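Local atomic coordinates of sulfate transporter 4.1, chloroplastic (Arabidopsis thaliana, PDB entry 7LHV), a protein that cotransports protons and sulfate across a membrane and may take part in regulating sulfate assimilation in the plant. Residues D74-D77 with C82-W85; Q112-A117 with P424-I429; F283-A288 with N397-A402. All blocks are in the same frame, centred on the assembly; numbering follows the deposited sequence.

In the fold
Contacts 1, 2 and 3 sample three ways in which helices of one chain are joined: an apolar face, a sulfur over a ring, and a pair of charges. Contact 1 is local and closes before the other two open; its centre is about 37 Å from that of contact 2 and about 28 Å from that of contact 3. Contact 3 is nested inside the long loop that contact 2 closes, and their nearest atoms are about 6 Å apart. Both lie in the sulfate permease region, linked through consecutive helices 391-399 and 406-426. The lipid pockets seen in this structure are lined by other residues than those of these six segments.

Contact 1 of 3, residues D74-D77 with C82-W85; sequences DWID and CFRW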
# COMPACT_ATOMS: atom_id res chain seq x y z
N ASP A 74 21.71 6.40 -34.22
CA ASP A 74 21.02 6.56 -32.95
C ASP A 74 19.61 5.98 -32.98
O ASP A 74 19.18 5.35 -32.01
CB ASP A 74 20.96 8.04 -32.56
CG ASP A 74 22.33 8.64 -32.33
OD1 ASP A 74 23.09 8.08 -31.50
OD2 ASP A 74 22.66 9.66 -32.97
N TRP A 75 18.89 6.17 -34.09
CA TRP A 75 17.53 5.65 -34.19
C TRP A 75 17.50 4.13 -34.14
O TRP A 75 16.66 3.53 -33.45
CB TRP A 75 16.89 6.16 -35.49
CG TRP A 75 15.56 5.56 -35.80
CD1 TRP A 75 14.36 5.86 -35.22
CD2 TRP A 75 15.28 4.56 -36.79
NE1 TRP A 75 13.36 5.11 -35.78
CE2 TRP A 75 13.90 4.30 -36.75
CE3 TRP A 75 16.07 3.85 -37.70
CZ2 TRP A 75 13.29 3.37 -37.58
CZ3 TRP A 75 15.47 2.92 -38.53
CH2 TRP A 75 14.09 2.69 -38.46
N ILE A 76 18.42 3.48 -34.85
CA ILE A 76 18.47 2.02 -34.87
C ILE A 76 18.78 1.48 -33.48
O ILE A 76 18.15 0.52 -33.01
CB ILE A 76 19.50 1.54 -35.91
CG1 ILE A 76 18.96 1.76 -37.33
CG2 ILE A 76 19.84 0.08 -35.70
CD1 ILE A 76 19.99 1.54 -38.41
N ASP A 77 19.76 2.09 -32.79
CA ASP A 77 20.09 1.65 -31.44
C ASP A 77 18.93 1.90 -30.48
O ASP A 77 18.73 1.11 -29.54
CB ASP A 77 21.35 2.36 -30.95
CG ASP A 77 22.06 1.59 -29.86
OD1 ASP A 77 21.53 0.54 -29.42
OD2 ASP A 77 23.15 2.02 -29.44
N CYS A 82 19.16 -4.95 -29.69
CA CYS A 82 20.02 -6.07 -30.04
C CYS A 82 21.36 -5.59 -30.60
O CYS A 82 22.41 -6.19 -30.32
CB CYS A 82 19.32 -6.97 -31.06
SG CYS A 82 19.00 -6.17 -32.65
N PHE A 83 21.34 -4.49 -31.35
CA PHE A 83 22.58 -3.97 -31.93
C PHE A 83 23.60 -3.60 -30.86
O PHE A 83 24.79 -3.52 -31.17
CB PHE A 83 22.27 -2.76 -32.81
CG PHE A 83 21.67 -3.13 -34.13
CD1 PHE A 83 22.47 -3.50 -35.20
CD2 PHE A 83 20.30 -3.10 -34.31
CE1 PHE A 83 21.91 -3.84 -36.42
CE2 PHE A 83 19.73 -3.44 -35.53
CZ PHE A 83 20.54 -3.80 -36.58
N ARG A 84 23.16 -3.40 -29.61
CA ARG A 84 24.10 -3.13 -28.53
C ARG A 84 25.16 -4.22 -28.42
O ARG A 84 26.29 -3.95 -28.01
CB ARG A 84 23.36 -2.97 -27.21
CG ARG A 84 22.75 -1.60 -26.99
CD ARG A 84 22.01 -1.55 -25.66
NE ARG A 84 22.89 -1.85 -24.54
CZ ARG A 84 22.48 -2.26 -23.35
NH1 ARG A 84 21.19 -2.42 -23.09
NH2 ARG A 84 23.38 -2.50 -22.40
N TRP A 85 24.81 -5.46 -28.78
CA TRP A 85 25.81 -6.52 -28.83
C TRP A 85 26.22 -6.89 -30.25
O TRP A 85 27.15 -7.68 -30.42
CB TRP A 85 25.32 -7.77 -28.10
CG TRP A 85 23.94 -8.23 -28.47
CD1 TRP A 85 22.79 -7.96 -27.80
CD2 TRP A 85 23.58 -9.05 -29.59
NE1 TRP A 85 21.72 -8.56 -28.44
CE2 TRP A 85 22.19 -9.23 -29.54
CE3 TRP A 85 24.30 -9.64 -30.63
CZ2 TRP A 85 21.50 -9.98 -30.49
CZ3 TRP A 85 23.61 -10.38 -31.58
CH2 TRP A 85 22.23 -10.54 -31.50
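Ile76 and Asp77 on helix 72-79 meet Phe83 and Arg84 on the short, weakly bonded helix 83-86, and the two backbones come closest where the CA atoms of Asp77 and Phe83 lie 6.2 Å apart. The apolar half of the contact is a methyl group laid on an aromatic face. Ile76 CG2 stands 3.8 Å from the centroid of the Phe83 ring, 25° off its normal, which makes a CH-pi contact over the face, displaced toward CD2 and CE2 rather than centred. In both Ile76 and Phe83 the bond from CA to CB points at the opposite segment; Ile76 carries CG2 anti to its own N, and this turns that methyl, rather than the longer branch, onto the ring. Were Phe83 replaced by an alanine, the Ile76 methyl would probably lose the aromatic face it rests on, and a gap would be likely to open between the helices. Beside this pair, Asp77 OD1 rests 3.5 Å from Arg84 CG, touching the aliphatic part of the arginine instead of its charge. The guanidinium is held instead by Glu362, NH2 donating a hydrogen bond to Glu362 O, and Asp77 OD2 makes a long, weak ion pair with Arg87. The CH-pi contact thus joins helix 72-79 to helix 83-86, two short helices that follow each other in the early part of the modelled chain, ahead of the long membrane helix 91-119.

Contact 2 of 3, residues Q112-A117 with P424-I429; sequences QAMSYA and PMFKYI
Met114, on helix 91-119, reaches across to Phe426, on helix 406-426, and Ile429, in the turn that follows, and its chain can be followed outward atom by atom. CB points at the other segment, CG stands anti to the carbonyl carbon (chi1 -67°), and the chain runs straight through chi2 (-178°); CB and CG serve as the spacer, and SD and CE do the touching. SD arrives above one face of the Phe426 ring: it is 3.8 Å from Phe426 CD2 and 4.2 Å from the ring centroid. At chi3 the chain bends, which swings CE across the same face until it stands almost exactly above the middle of the ring, 4.1 Å from the centroid. The terminal methyl has a second neighbour in Ile429 CD1, 3.9 Å from CE, and so the end of the methionine meets both an aromatic face and the CD1 methyl of an isoleucine. Phe426 and Ile429 are brought together by a type I beta turn, closed by Ile429 N bonding to Phe426 O at 3.2 Å. Other helices complete the surroundings: Leu128 of helix 125-141 touches Phe426, while Ile293 and Thr297 of helix 284-300 touch Ile429. SD over the Phe426 face is a Met-aromatic contact, to which CE adds a CH-pi contact, and together they join one predicted transmembrane helix to another and its following turn within the sulfate permease fold.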
# COMPACT_ATOMS: atom_id res chain seq x y z
N GLN A 112 10.88 -29.45 -22.20
CA GLN A 112 10.32 -28.61 -21.15
C GLN A 112 9.17 -27.77 -21.67
O GLN A 112 8.18 -27.56 -20.96
CB GLN A 112 11.41 -27.71 -20.55
CG GLN A 112 12.23 -28.38 -19.47
CD GLN A 112 12.98 -27.38 -18.62
OE1 GLN A 112 13.20 -26.25 -19.03
NE2 GLN A 112 13.36 -27.80 -17.42
N ALA A 113 9.28 -27.28 -22.91
CA ALA A 113 8.18 -26.52 -23.49
C ALA A 113 6.93 -27.37 -23.62
O ALA A 113 5.83 -26.93 -23.24
CB ALA A 113 8.60 -25.96 -24.85
N MET A 114 7.06 -28.59 -24.15
CA MET A 114 5.89 -29.45 -24.26
C MET A 114 5.32 -29.81 -22.89
O MET A 114 4.09 -29.83 -22.70
CB MET A 114 6.22 -30.72 -25.05
CG MET A 114 6.55 -30.47 -26.51
SD MET A 114 6.87 -32.00 -27.41
CE MET A 114 8.49 -32.43 -26.78
N SER A 115 6.19 -30.08 -21.91
CA SER A 115 5.72 -30.44 -20.58
C SER A 115 4.97 -29.29 -19.92
O SER A 115 3.92 -29.49 -19.30
CB SER A 115 6.90 -30.86 -19.72
OG SER A 115 7.60 -31.94 -20.31
N TYR A 116 5.48 -28.06 -20.06
CA TYR A 116 4.81 -26.91 -19.49
C TYR A 116 3.50 -26.61 -20.20
O TYR A 116 2.53 -26.18 -19.56
CB TYR A 116 5.72 -25.69 -19.53
CG TYR A 116 6.92 -25.79 -18.63
CD1 TYR A 116 6.88 -26.54 -17.46
CD2 TYR A 116 8.11 -25.15 -18.95
CE1 TYR A 116 7.97 -26.64 -16.64
CE2 TYR A 116 9.21 -25.25 -18.13
CZ TYR A 116 9.14 -25.99 -16.98
OH TYR A 116 10.24 -26.09 -16.16
N ALA A 117 3.45 -26.81 -21.52
CA ALA A 117 2.18 -26.66 -22.23
C ALA A 117 1.15 -27.66 -21.72
O ALA A 117 -0.03 -27.33 -21.57
CB ALA A 117 2.39 -26.82 -23.73
N PRO A 424 6.35 -35.22 -36.16
CA PRO A 424 5.83 -36.59 -36.36
C PRO A 424 6.36 -37.59 -35.35
O PRO A 424 5.64 -38.53 -34.98
CB PRO A 424 6.29 -36.94 -37.78
CG PRO A 424 6.54 -35.63 -38.43
CD PRO A 424 7.10 -34.78 -37.35
N MET A 425 7.60 -37.42 -34.88
CA MET A 425 8.17 -38.34 -33.90
C MET A 425 7.75 -38.02 -32.48
O MET A 425 8.05 -38.81 -31.57
CB MET A 425 9.70 -38.31 -33.99
CG MET A 425 10.25 -38.74 -35.35
SD MET A 425 10.38 -40.53 -35.51
CE MET A 425 9.37 -40.83 -36.95
N PHE A 426 7.06 -36.90 -32.25
CA PHE A 426 6.68 -36.52 -30.90
C PHE A 426 5.44 -37.25 -30.40
O PHE A 426 5.19 -37.25 -29.20
CB PHE A 426 6.43 -35.01 -30.83
CG PHE A 426 7.69 -34.20 -30.80
CD1 PHE A 426 8.90 -34.78 -30.50
CD2 PHE A 426 7.66 -32.84 -31.08
CE1 PHE A 426 10.06 -34.04 -30.48
CE2 PHE A 426 8.81 -32.09 -31.06
CZ PHE A 426 10.01 -32.69 -30.76
N LYS A 427 4.68 -37.89 -31.30
CA LYS A 427 3.43 -38.53 -30.90
C LYS A 427 3.64 -39.80 -30.09
O LYS A 427 2.66 -40.32 -29.53
CB LYS A 427 2.58 -38.83 -32.13
CG LYS A 427 3.18 -39.86 -33.07
CD LYS A 427 2.29 -40.06 -34.29
CE LYS A 427 2.87 -41.10 -35.23
NZ LYS A 427 2.01 -41.30 -36.43
N TYR A 428 4.86 -40.31 -30.01
CA TYR A 428 5.15 -41.50 -29.22
C TYR A 428 5.61 -41.19 -27.81
O TYR A 428 5.95 -42.11 -27.06
CB TYR A 428 6.21 -42.35 -29.93
CG TYR A 428 5.90 -42.66 -31.37
CD1 TYR A 428 4.73 -43.31 -31.73
CD2 TYR A 428 6.79 -42.29 -32.38
CE1 TYR A 428 4.45 -43.59 -33.05
CE2 TYR A 428 6.51 -42.57 -33.70
CZ TYR A 428 5.34 -43.22 -34.03
OH TYR A 428 5.07 -43.49 -35.35
N ILE A 429 5.64 -39.92 -27.42
CA ILE A 429 6.10 -39.52 -26.09
C ILE A 429 5.01 -39.82 -25.08
O ILE A 429 3.88 -39.33 -25.22
CB ILE A 429 6.49 -38.04 -26.06
CG1 ILE A 429 7.70 -37.78 -26.95
CG2 ILE A 429 6.78 -37.61 -24.63
CD1 ILE A 429 8.08 -36.32 -27.04

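Contact 3 of 3, residues F283-A288 with N397-A402; sequences FLRAAA and NNESEA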
# COMPACT_ATOMS: atom_id res chain seq x y z
N PHE A 283 26.65 -30.46 -18.27
CA PHE A 283 25.70 -30.41 -19.37
C PHE A 283 24.53 -31.37 -19.17
O PHE A 283 23.50 -31.22 -19.84
CB PHE A 283 26.40 -30.72 -20.69
CG PHE A 283 27.33 -29.64 -21.15
CD1 PHE A 283 26.84 -28.48 -21.73
CD2 PHE A 283 28.70 -29.77 -20.99
CE1 PHE A 283 27.70 -27.48 -22.15
CE2 PHE A 283 29.56 -28.78 -21.41
CZ PHE A 283 29.06 -27.63 -21.99
N LEU A 284 24.67 -32.34 -18.26
CA LEU A 284 23.60 -33.31 -18.04
C LEU A 284 22.31 -32.63 -17.61
O LEU A 284 21.22 -33.09 -17.97
CB LEU A 284 24.03 -34.33 -16.98
CG LEU A 284 25.19 -35.24 -17.37
CD1 LEU A 284 25.53 -36.19 -16.24
CD2 LEU A 284 24.87 -36.00 -18.65
N ARG A 285 22.40 -31.52 -16.87
CA ARG A 285 21.20 -30.78 -16.48
C ARG A 285 20.38 -30.39 -17.69
O ARG A 285 19.14 -30.41 -17.65
CB ARG A 285 21.59 -29.53 -15.68
CG ARG A 285 21.93 -29.79 -14.23
CD ARG A 285 22.26 -28.48 -13.54
NE ARG A 285 21.16 -27.53 -13.67
CZ ARG A 285 21.31 -26.21 -13.65
NH1 ARG A 285 22.50 -25.65 -13.51
NH2 ARG A 285 20.23 -25.44 -13.78
N ALA A 286 21.04 -30.02 -18.79
CA ALA A 286 20.32 -29.70 -20.01
C ALA A 286 19.86 -30.95 -20.74
O ALA A 286 18.82 -30.92 -21.41
CB ALA A 286 21.20 -28.86 -20.93
N ALA A 287 20.60 -32.05 -20.63
CA ALA A 287 20.24 -33.27 -21.33
C ALA A 287 19.27 -34.14 -20.53
O ALA A 287 18.77 -35.13 -21.07
CB ALA A 287 21.49 -34.08 -21.67
N ALA A 288 19.02 -33.81 -19.27
CA ALA A 288 18.12 -34.63 -18.45
C ALA A 288 16.70 -34.67 -18.99
O ALA A 288 16.16 -35.78 -19.15
CB ALA A 288 18.17 -34.16 -17.00
N ASN A 397 22.04 -21.28 -19.75
CA ASN A 397 22.68 -20.37 -20.69
C ASN A 397 23.89 -19.70 -20.06
O ASN A 397 24.90 -19.45 -20.74
CB ASN A 397 21.66 -19.32 -21.14
CG ASN A 397 21.89 -18.87 -22.56
OD1 ASN A 397 22.44 -19.60 -23.38
ND2 ASN A 397 21.45 -17.66 -22.87
N ASN A 398 23.81 -19.38 -18.77
CA ASN A 398 24.89 -18.64 -18.11
C ASN A 398 26.17 -19.47 -18.02
O ASN A 398 27.24 -19.01 -18.40
CB ASN A 398 24.45 -18.16 -16.73
CG ASN A 398 25.35 -17.08 -16.18
OD1 ASN A 398 25.56 -16.05 -16.82
ND2 ASN A 398 25.89 -17.30 -14.99
N GLU A 399 26.08 -20.71 -17.50
CA GLU A 399 27.33 -21.46 -17.47
C GLU A 399 27.70 -22.07 -18.82
O GLU A 399 28.77 -22.66 -18.94
CB GLU A 399 27.38 -22.58 -16.41
CG GLU A 399 26.49 -23.80 -16.61
CD GLU A 399 25.10 -23.60 -16.09
OE1 GLU A 399 24.73 -22.44 -15.83
OE2 GLU A 399 24.38 -24.61 -15.91
N SER A 400 26.84 -21.94 -19.83
CA SER A 400 27.23 -22.31 -21.19
C SER A 400 28.06 -21.23 -21.87
O SER A 400 28.29 -21.31 -23.08
CB SER A 400 25.99 -22.62 -22.03
OG SER A 400 25.25 -23.68 -21.45
N GLU A 401 28.50 -20.22 -21.10
CA GLU A 401 29.35 -19.14 -21.61
C GLU A 401 28.67 -18.36 -22.72
O GLU A 401 29.31 -17.91 -23.67
CB GLU A 401 30.71 -19.68 -22.07
CG GLU A 401 31.56 -20.27 -20.97
CD GLU A 401 32.02 -19.23 -19.96
OE1 GLU A 401 32.23 -18.06 -20.37
OE2 GLU A 401 32.17 -19.58 -18.78
N ALA A 402 27.36 -18.19 -22.61
CA ALA A 402 26.63 -17.37 -23.57
C ALA A 402 27.03 -15.91 -23.41
O ALA A 402 27.04 -15.38 -22.29
CB ALA A 402 25.13 -17.53 -23.39
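Arg285 and Glu399 meet by bending toward each other. The arginine leaves helix 284-300 with its chain extended through chi2 and then turns at chi3 (55°), which directs the guanidinium toward segment 397-402. The glutamate comes from there with CG lodged between its backbone N and carbonyl carbon (chi1 69°), and a further bend at chi2 lifts the carboxylate across to the arginine. The two side chains cross at about a right angle, although their flat ends are turned only 27° apart. Arg285 NH1 and Glu399 OE2 approach to 3.2 Å and form a salt bridge, while OE2 stays 4.1 Å from Arg285 CZ. That oxygen lies well out of the guanidinium plane and approaches it obliquely, so no N-H is aimed at it and there is no hydrogen bond between the pair. Around them, Lys272 of helix 255-277 touches the arginine and Gln282 touches the glutamate. Next to Glu399 in the chain, Asn398 OD1 accepts a hydrogen bond from Asn359 ND2, and Ser400 OG bonds to Val396 O. Both charged residues are partly exposed, and solvent probably screens the attraction to some degree. The Arg285-Glu399 bridge therefore rests on charge attraction without a directed hydrogen bond, and is likely to tolerate small changes in the direction of either group better than such a bond would.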